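Local coordinates for protein putative acetyltransferase (Nocardia farcinica, PDB 3D9W) that probably transfers an acetyl group from acetyl-coenzyme A to the amino group of arylamines, at residues I49-P61 with F267-L279. Sequence-based numbering, arbitrary orientation.
Sequences IPFENLEAVLGRP and FDIELPGPDLDAL
R60 reaches across to D275 end-on, NH1 to OD1 at 3.0 Å and NH2 to OD2 at 2.9 Å, a salt bridge illustrating how one guanidinium can tie a short helix to a distant part of the chain. The first bond lies in the guanidinium plane and meets OD1 on its syn side, though somewhat out of the carboxylate plane; the second comes from above that plane. The two planes are 42° apart. A bend at chi3 (-74°) swings the guanidinium back towards its own helix, where NE gives E55 OE1 a nearly straight 2.7 Å bond, completing a salt-bridge network, and L58 CB covers one face. The Schellman motif at G59, closing helix 54-57, brings R60 round to E55.

Beside this network the contact is mostly apolar. L58 lays CD1 against D275 CG, while its CD2 and L54 CD2 both meet L279 CD2, the latter at 3.7 Å. L54 CD1 touches L271 CD1 and I269 CG2. I269 CD1 packs on E52 CB, and P50 CB and CG rest on F267 O.

Second-shell R78 forms salt bridges with E52 and E55. The contact joins helix 54-57 and its preceding loop to helix 273-280 and the loop before it, with I269 on helix 259-265 and E52 on strand 223-227.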
loop_
_atom_site.group_PDB
_atom_site.type_symbol
_atom_site.label_atom_id
_atom_site.label_comp_id
_atom_site.label_asym_id
_atom_site.label_seq_id
_atom_site.Cartn_x
_atom_site.Cartn_y
_atom_site.Cartn_z
ATOM N N ILE A 49 -8.681 4.191 1.625
ATOM C CA ILE A 49 -7.658 5.060 1.038
ATOM C C ILE A 49 -7.263 4.734 -0.401
ATOM O O ILE A 49 -6.950 3.588 -0.710
ATOM C CB ILE A 49 -6.369 5.030 1.894
ATOM C CG1 ILE A 49 -6.716 5.236 3.371
ATOM C CG2 ILE A 49 -5.399 6.103 1.418
ATOM C CD1 ILE A 49 -7.440 6.526 3.654
ATOM N N PRO A 50 -7.284 5.737 -1.303
ATOM C CA PRO A 50 -6.907 5.511 -2.702
ATOM C C PRO A 50 -5.389 5.312 -2.859
ATOM O O PRO A 50 -4.605 5.664 -1.980
ATOM C CB PRO A 50 -7.382 6.792 -3.399
ATOM C CG PRO A 50 -8.500 7.251 -2.572
ATOM C CD PRO A 50 -7.972 7.030 -1.173
ATOM N N PHE A 51 -4.981 4.743 -3.983
ATOM C CA PHE A 51 -3.568 4.539 -4.253
ATOM C C PHE A 51 -3.178 5.410 -5.448
ATOM O O PHE A 51 -3.862 5.414 -6.467
ATOM C CB PHE A 51 -3.300 3.075 -4.560
ATOM C CG PHE A 51 -1.875 2.780 -4.881
ATOM C CD1 PHE A 51 -1.345 3.101 -6.130
ATOM C CD2 PHE A 51 -1.057 2.171 -3.943
ATOM C CE1 PHE A 51 -0.023 2.816 -6.438
ATOM C CE2 PHE A 51 0.266 1.880 -4.238
ATOM C CZ PHE A 51 0.785 2.203 -5.491
ATOM N N GLU A 52 -2.081 6.149 -5.331
ATOM C CA GLU A 52 -1.674 7.017 -6.425
ATOM C C GLU A 52 -0.241 7.499 -6.322
ATOM O O GLU A 52 0.324 7.564 -5.233
ATOM C CB GLU A 52 -2.586 8.230 -6.474
ATOM C CG GLU A 52 -2.660 8.924 -5.147
ATOM C CD GLU A 52 -2.679 10.406 -5.291
ATOM O OE1 GLU A 52 -1.741 10.928 -5.920
ATOM O OE2 GLU A 52 -3.621 11.049 -4.780
ATOM N N ASN A 53 0.318 7.859 -7.474
ATOM C CA ASN A 53 1.683 8.357 -7.580
ATOM C C ASN A 53 1.636 9.708 -8.272
ATOM O O ASN A 53 2.629 10.158 -8.842
ATOM C CB ASN A 53 2.536 7.387 -8.410
ATOM C CG ASN A 53 2.031 7.237 -9.846
ATOM O OD1 ASN A 53 0.827 7.336 -10.101
ATOM N ND2 ASN A 53 2.943 6.978 -10.783
ATOM N N LEU A 54 0.483 10.362 -8.208
ATOM C CA LEU A 54 0.306 11.642 -8.876
ATOM C C LEU A 54 1.314 12.754 -8.558
ATOM O O LEU A 54 1.763 13.451 -9.473
ATOM C CB LEU A 54 -1.126 12.146 -8.672
ATOM C CG LEU A 54 -2.182 11.395 -9.489
ATOM C CD1 LEU A 54 -3.510 12.109 -9.386
ATOM C CD2 LEU A 54 -1.754 11.324 -10.941
ATOM N N GLU A 55 1.684 12.934 -7.293
ATOM C CA GLU A 55 2.649 13.981 -6.965
ATOM C C GLU A 55 3.922 13.781 -7.756
ATOM O O GLU A 55 4.444 14.722 -8.348
ATOM C CB GLU A 55 2.978 13.984 -5.476
ATOM C CG GLU A 55 1.842 14.482 -4.623
ATOM C CD GLU A 55 1.210 15.732 -5.203
ATOM O OE1 GLU A 55 1.860 16.808 -5.174
ATOM O OE2 GLU A 55 0.065 15.626 -5.703
ATOM N N ALA A 56 4.407 12.542 -7.762
ATOM C CA ALA A 56 5.623 12.179 -8.487
ATOM C C ALA A 56 5.491 12.446 -9.993
ATOM O O ALA A 56 6.440 12.881 -10.642
ATOM C CB ALA A 56 5.952 10.712 -8.236
ATOM N N VAL A 57 4.314 12.191 -10.545
ATOM C CA VAL A 57 4.100 12.411 -11.964
ATOM C C VAL A 57 4.002 13.890 -12.275
ATOM O O VAL A 57 4.264 14.317 -13.394
ATOM C CB VAL A 57 2.817 11.754 -12.449
ATOM C CG1 VAL A 57 2.777 11.792 -13.964
ATOM C CG2 VAL A 57 2.732 10.325 -11.928
ATOM N N LEU A 58 3.611 14.677 -11.284
ATOM C CA LEU A 58 3.488 16.108 -11.491
ATOM C C LEU A 58 4.818 16.809 -11.232
ATOM O O LEU A 58 4.892 18.035 -11.242
ATOM C CB LEU A 58 2.393 16.671 -10.588
ATOM C CG LEU A 58 1.014 16.092 -10.903
ATOM C CD1 LEU A 58 -0.031 16.614 -9.930
ATOM C CD2 LEU A 58 0.647 16.456 -12.318
ATOM N N GLY A 59 5.865 16.017 -11.010
ATOM C CA GLY A 59 7.185 16.573 -10.762
ATOM C C GLY A 59 7.393 17.079 -9.348
ATOM O O GLY A 59 8.429 17.663 -9.024
ATOM N N ARG A 60 6.405 16.847 -8.497
ATOM C CA ARG A 60 6.487 17.291 -7.123
ATOM C C ARG A 60 7.011 16.194 -6.193
ATOM O O ARG A 60 6.991 15.005 -6.518
ATOM C CB ARG A 60 5.116 17.796 -6.663
ATOM C CG ARG A 60 4.571 18.899 -7.556
ATOM C CD ARG A 60 3.411 19.648 -6.927
ATOM N NE ARG A 60 2.153 18.903 -6.914
ATOM C CZ ARG A 60 1.134 19.136 -7.736
ATOM N NH1 ARG A 60 1.217 20.090 -8.655
ATOM N NH2 ARG A 60 0.017 18.433 -7.617
ATOM N N PRO A 61 7.516 16.595 -5.023
ATOM C CA PRO A 61 8.062 15.688 -4.014
ATOM C C PRO A 61 6.987 14.969 -3.202
ATOM O O PRO A 61 5.862 15.453 -3.081
ATOM C CB PRO A 61 8.897 16.619 -3.148
ATOM C CG PRO A 61 8.058 17.860 -3.136
ATOM C CD PRO A 61 7.687 18.000 -4.606
ATOM N N PHE A 267 -11.583 6.596 -8.370
ATOM C CA PHE A 267 -10.424 6.610 -7.506
ATOM C C PHE A 267 -10.500 7.606 -6.372
ATOM O O PHE A 267 -9.553 7.759 -5.604
ATOM C CB PHE A 267 -9.187 6.840 -8.374
ATOM C CG PHE A 267 -8.928 5.718 -9.339
ATOM C CD1 PHE A 267 -8.411 4.502 -8.887
ATOM C CD2 PHE A 267 -9.254 5.847 -10.678
ATOM C CE1 PHE A 267 -8.224 3.429 -9.757
ATOM C CE2 PHE A 267 -9.073 4.777 -11.563
ATOM C CZ PHE A 267 -8.556 3.567 -11.098
ATOM N N ASP A 268 -11.639 8.278 -6.276
ATOM C CA ASP A 268 -11.887 9.250 -5.227
ATOM C C ASP A 268 -10.715 10.173 -5.005
ATOM O O ASP A 268 -10.322 10.453 -3.875
ATOM C CB ASP A 268 -12.247 8.516 -3.951
ATOM C CG ASP A 268 -13.429 7.617 -4.144
ATOM O OD1 ASP A 268 -14.465 8.131 -4.621
ATOM O OD2 ASP A 268 -13.321 6.409 -3.841
ATOM N N ILE A 269 -10.168 10.632 -6.119
ATOM C CA ILE A 269 -9.049 11.540 -6.131
ATOM C C ILE A 269 -9.545 12.829 -6.775
ATOM O O ILE A 269 -10.171 12.792 -7.830
ATOM C CB ILE A 269 -7.886 10.936 -6.937
ATOM C CG1 ILE A 269 -7.317 9.749 -6.164
ATOM C CG2 ILE A 269 -6.827 11.994 -7.239
ATOM C CD1 ILE A 269 -6.194 9.037 -6.860
ATOM N N GLU A 270 -9.274 13.956 -6.118
ATOM C CA GLU A 270 -9.679 15.284 -6.590
ATOM C C GLU A 270 -8.433 16.162 -6.756
ATOM O O GLU A 270 -7.644 16.315 -5.823
ATOM C CB GLU A 270 -10.631 15.927 -5.574
ATOM C CG GLU A 270 -11.677 16.847 -6.173
ATOM C CD GLU A 270 -13.067 16.579 -5.608
ATOM O OE1 GLU A 270 -13.440 15.386 -5.458
ATOM O OE2 GLU A 270 -13.790 17.563 -5.329
ATOM N N LEU A 271 -8.270 16.742 -7.938
ATOM C CA LEU A 271 -7.118 17.578 -8.224
ATOM C C LEU A 271 -7.523 18.936 -8.752
ATOM O O LEU A 271 -8.591 19.096 -9.332
ATOM C CB LEU A 271 -6.257 16.930 -9.291
ATOM C CG LEU A 271 -5.846 15.480 -9.159
ATOM C CD1 LEU A 271 -4.960 15.085 -10.348
ATOM C CD2 LEU A 271 -5.113 15.292 -7.842
ATOM N N PRO A 272 -6.664 19.942 -8.567
ATOM C CA PRO A 272 -7.023 21.266 -9.081
ATOM C C PRO A 272 -6.976 21.159 -10.607
ATOM O O PRO A 272 -6.418 20.202 -11.158
ATOM C CB PRO A 272 -5.912 22.164 -8.544
ATOM C CG PRO A 272 -5.470 21.465 -7.281
ATOM C CD PRO A 272 -5.474 20.009 -7.703
ATOM N N GLY A 273 -7.553 22.139 -11.293
ATOM C CA GLY A 273 -7.558 22.112 -12.746
ATOM C C GLY A 273 -6.156 22.063 -13.305
ATOM O O GLY A 273 -5.843 21.200 -14.136
ATOM N N PRO A 274 -5.279 22.978 -12.870
ATOM C CA PRO A 274 -3.905 22.988 -13.371
ATOM C C PRO A 274 -3.260 21.607 -13.405
ATOM O O PRO A 274 -2.511 21.297 -14.331
ATOM C CB PRO A 274 -3.209 23.948 -12.417
ATOM C CG PRO A 274 -4.276 24.956 -12.174
ATOM C CD PRO A 274 -5.499 24.092 -11.933
ATOM N N ASP A 275 -3.555 20.783 -12.398
ATOM C CA ASP A 275 -3.009 19.423 -12.325
ATOM C C ASP A 275 -3.696 18.491 -13.353
ATOM O O ASP A 275 -3.017 17.762 -14.086
ATOM C CB ASP A 275 -3.157 18.850 -10.906
ATOM C CG ASP A 275 -2.224 19.523 -9.891
ATOM O OD1 ASP A 275 -1.236 20.171 -10.305
ATOM O OD2 ASP A 275 -2.461 19.387 -8.667
ATOM N N LEU A 276 -5.031 18.503 -13.396
ATOM C CA LEU A 276 -5.771 17.685 -14.362
ATOM C C LEU A 276 -5.247 18.101 -15.723
ATOM O O LEU A 276 -4.809 17.264 -16.521
ATOM C CB LEU A 276 -7.267 17.982 -14.298
ATOM C CG LEU A 276 -7.949 17.750 -12.955
ATOM C CD1 LEU A 276 -9.387 18.192 -13.025
ATOM C CD2 LEU A 276 -7.856 16.275 -12.607
ATOM N N ASP A 277 -5.303 19.407 -15.984
ATOM C CA ASP A 277 -4.800 19.958 -17.234
ATOM C C ASP A 277 -3.397 19.379 -17.473
ATOM O O ASP A 277 -3.125 18.796 -18.526
ATOM C CB ASP A 277 -4.740 21.488 -17.137
ATOM C CG ASP A 277 -5.871 22.173 -17.897
ATOM O OD1 ASP A 277 -7.051 21.795 -17.704
ATOM O OD2 ASP A 277 -5.581 23.101 -18.689
ATOM N N ALA A 278 -2.522 19.531 -16.481
ATOM C CA ALA A 278 -1.152 19.017 -16.555
ATOM C C ALA A 278 -1.148 17.515 -16.822
ATOM O O ALA A 278 -0.354 17.015 -17.616
ATOM C CB ALA A 278 -0.410 19.310 -15.253
ATOM N N LEU A 279 -2.041 16.805 -16.143
ATOM C CA LEU A 279 -2.168 15.361 -16.286
ATOM C C LEU A 279 -2.612 15.061 -17.715
ATOM O O LEU A 279 -1.964 14.309 -18.449
ATOM C CB LEU A 279 -3.231 14.853 -15.311
ATOM C CG LEU A 279 -2.953 13.585 -14.517
ATOM C CD1 LEU A 279 -2.689 12.427 -15.453
ATOM C CD2 LEU A 279 -1.754 13.833 -13.614
#